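Local structure of CopN (4NRH) at residues Y233-I237 with T276-F281. The protein probably acts as a type III secretion gatekeeper that, in complex with its chaperone Scc3, directs the secretion of translocator proteins. Residues are numbered along the deposited sequence; the frame is centred on the assembly and turned at random.
Sequences YHKII and TSSRLF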
loop_
_atom_site.group_PDB
_atom_site.type_symbol
_atom_site.label_atom_id
_atom_site.label_comp_id
_atom_site.label_asym_id
_atom_site.label_seq_id
_atom_site.Cartn_x
_atom_site.Cartn_y
_atom_site.Cartn_z
ATOM N N TYR A 233 0.845 -18.912 2.262
ATOM C CA TYR A 233 1.164 -17.785 3.134
ATOM C C TYR A 233 -0.006 -16.809 3.221
ATOM O O TYR A 233 -0.381 -16.367 4.307
ATOM C CB TYR A 233 2.423 -17.076 2.628
ATOM C CG TYR A 233 2.883 -15.901 3.462
ATOM C CD1 TYR A 233 3.237 -16.062 4.796
ATOM C CD2 TYR A 233 2.995 -14.634 2.905
ATOM C CE1 TYR A 233 3.669 -14.989 5.556
ATOM C CE2 TYR A 233 3.427 -13.557 3.652
ATOM C CZ TYR A 233 3.763 -13.738 4.978
ATOM O OH TYR A 233 4.191 -12.663 5.724
ATOM N N HIS A 234 -0.577 -16.478 2.068
ATOM C CA HIS A 234 -1.703 -15.553 2.001
ATOM C C HIS A 234 -2.978 -16.179 2.557
ATOM O O HIS A 234 -3.809 -15.489 3.145
ATOM C CB HIS A 234 -1.924 -15.094 0.561
ATOM C CG HIS A 234 -0.819 -14.236 0.030
ATOM N ND1 HIS A 234 -0.421 -14.266 -1.289
ATOM C CD2 HIS A 234 -0.028 -13.324 0.641
ATOM C CE1 HIS A 234 0.569 -13.410 -1.466
ATOM N NE2 HIS A 234 0.826 -12.824 -0.311
ATOM N N LYS A 235 -3.126 -17.485 2.363
ATOM C CA LYS A 235 -4.255 -18.223 2.920
ATOM C C LYS A 235 -4.218 -18.171 4.441
ATOM O O LYS A 235 -5.246 -18.004 5.098
ATOM C CB LYS A 235 -4.239 -19.677 2.444
ATOM C CG LYS A 235 -5.464 -20.481 2.846
ATOM C CD LYS A 235 -5.476 -21.841 2.167
ATOM C CE LYS A 235 -6.627 -22.701 2.664
ATOM N NZ LYS A 235 -6.614 -24.056 2.041
ATOM N N ILE A 236 -3.017 -18.314 4.991
ATOM C CA ILE A 236 -2.812 -18.269 6.433
ATOM C C ILE A 236 -3.004 -16.851 6.977
ATOM O O ILE A 236 -3.629 -16.660 8.021
ATOM C CB ILE A 236 -1.413 -18.797 6.803
ATOM C CG1 ILE A 236 -1.310 -20.288 6.480
ATOM C CG2 ILE A 236 -1.126 -18.575 8.267
ATOM C CD1 ILE A 236 0.025 -20.901 6.839
ATOM N N ILE A 237 -2.469 -15.862 6.265
ATOM C CA ILE A 237 -2.631 -14.464 6.657
ATOM C C ILE A 237 -4.101 -14.049 6.632
ATOM O O ILE A 237 -4.576 -13.344 7.524
ATOM C CB ILE A 237 -1.822 -13.522 5.737
ATOM C CG1 ILE A 237 -0.330 -13.622 6.051
ATOM C CG2 ILE A 237 -2.277 -12.080 5.892
ATOM C CD1 ILE A 237 0.511 -12.635 5.274
ATOM N N THR A 276 7.986 -9.009 4.445
ATOM C CA THR A 276 6.927 -8.665 3.506
ATOM C C THR A 276 6.210 -7.392 3.947
ATOM O O THR A 276 6.363 -6.944 5.083
ATOM C CB THR A 276 5.908 -9.809 3.354
ATOM O OG1 THR A 276 5.352 -10.134 4.634
ATOM C CG2 THR A 276 6.578 -11.046 2.771
ATOM N N SER A 277 5.437 -6.815 3.034
ATOM C CA SER A 277 4.795 -5.523 3.251
ATOM C C SER A 277 3.855 -5.506 4.453
ATOM O O SER A 277 3.099 -6.451 4.677
ATOM C CB SER A 277 4.026 -5.102 1.999
ATOM O OG SER A 277 3.290 -3.914 2.233
ATOM N N SER A 278 3.918 -4.422 5.221
ATOM C CA SER A 278 3.049 -4.233 6.377
ATOM C C SER A 278 1.588 -4.124 5.952
ATOM O O SER A 278 0.679 -4.410 6.732
ATOM C CB SER A 278 3.462 -2.983 7.156
ATOM O OG SER A 278 3.141 -1.801 6.442
ATOM N N ARG A 279 1.374 -3.705 4.709
ATOM C CA ARG A 279 0.035 -3.529 4.158
ATOM C C ARG A 279 -0.712 -4.858 4.027
ATOM O O ARG A 279 -1.939 -4.883 3.939
ATOM C CB ARG A 279 0.120 -2.831 2.799
ATOM C CG ARG A 279 -1.195 -2.269 2.294
ATOM C CD ARG A 279 -1.001 -1.543 0.975
ATOM N NE ARG A 279 -2.265 -1.068 0.422
ATOM C CZ ARG A 279 -2.814 0.103 0.718
ATOM N NH1 ARG A 279 -2.212 0.924 1.568
ATOM N NH2 ARG A 279 -3.967 0.455 0.166
ATOM N N LEU A 280 0.036 -5.957 4.014
ATOM C CA LEU A 280 -0.544 -7.298 3.943
ATOM C C LEU A 280 -1.462 -7.610 5.121
ATOM O O LEU A 280 -2.354 -8.452 5.016
ATOM C CB LEU A 280 0.564 -8.350 3.883
ATOM C CG LEU A 280 1.334 -8.490 2.574
ATOM C CD1 LEU A 280 2.352 -9.602 2.709
ATOM C CD2 LEU A 280 0.380 -8.766 1.427
ATOM N N PHE A 281 -1.242 -6.929 6.242
ATOM C CA PHE A 281 -1.986 -7.214 7.462
ATOM C C PHE A 281 -2.976 -6.099 7.785
ATOM O O PHE A 281 -2.598 -4.935 7.916
ATOM C CB PHE A 281 -1.019 -7.426 8.631
ATOM C CG PHE A 281 0.030 -8.473 8.364
ATOM C CD1 PHE A 281 1.223 -8.136 7.744
ATOM C CD2 PHE A 281 -0.185 -9.794 8.721
ATOM C CE1 PHE A 281 2.186 -9.096 7.492
ATOM C CE2 PHE A 281 0.775 -10.758 8.472
ATOM C CZ PHE A 281 1.961 -10.408 7.856
#
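T276 OG1 takes part in two hydrogen bonds: it accepts from Y233 OH (3.0 Å) and donates to the backbone carbonyl of A272, at the end of helix 259-272. The contact ties the last turn of helix 226-237 to the linker before helix 284-301, within the all-helical third domain of this YopN/LcrE/MxiC-type protein. T276 OG1 lies near the plane of the Y233 ring, at its phenolic edge. CG of Y233 is anti to the backbone N (chi1 -179°), which carries the ring out from the helix until its hydroxyl reaches the linker. Beside the Y233-T276 bond the packing is apolar. One turn on from Y233 in the same helix, I237 CD1 lies 3.4 Å above the plane of its ring, offset toward the rim, and also touches F281 CZ at 3.7 Å, so that one methyl meets both rings. The side chains of I237 and F281 cross at about a right angle. L280 CD1 comes within 4.2 Å of Y233 CE2, while H234, whose NE2 bonds to S198 on helix 179-215, borders L280 CD2 more loosely. The linker turns through an ST turn, R279 N donating to S277 OG at 3.1 Å, into a 3-10 segment. That turn also faces the chaperone: R279 forms a salt bridge with D29 of the chaperone chain (Scc3, SycD-type). I237 CG2 rests 3.7 Å from L280 O.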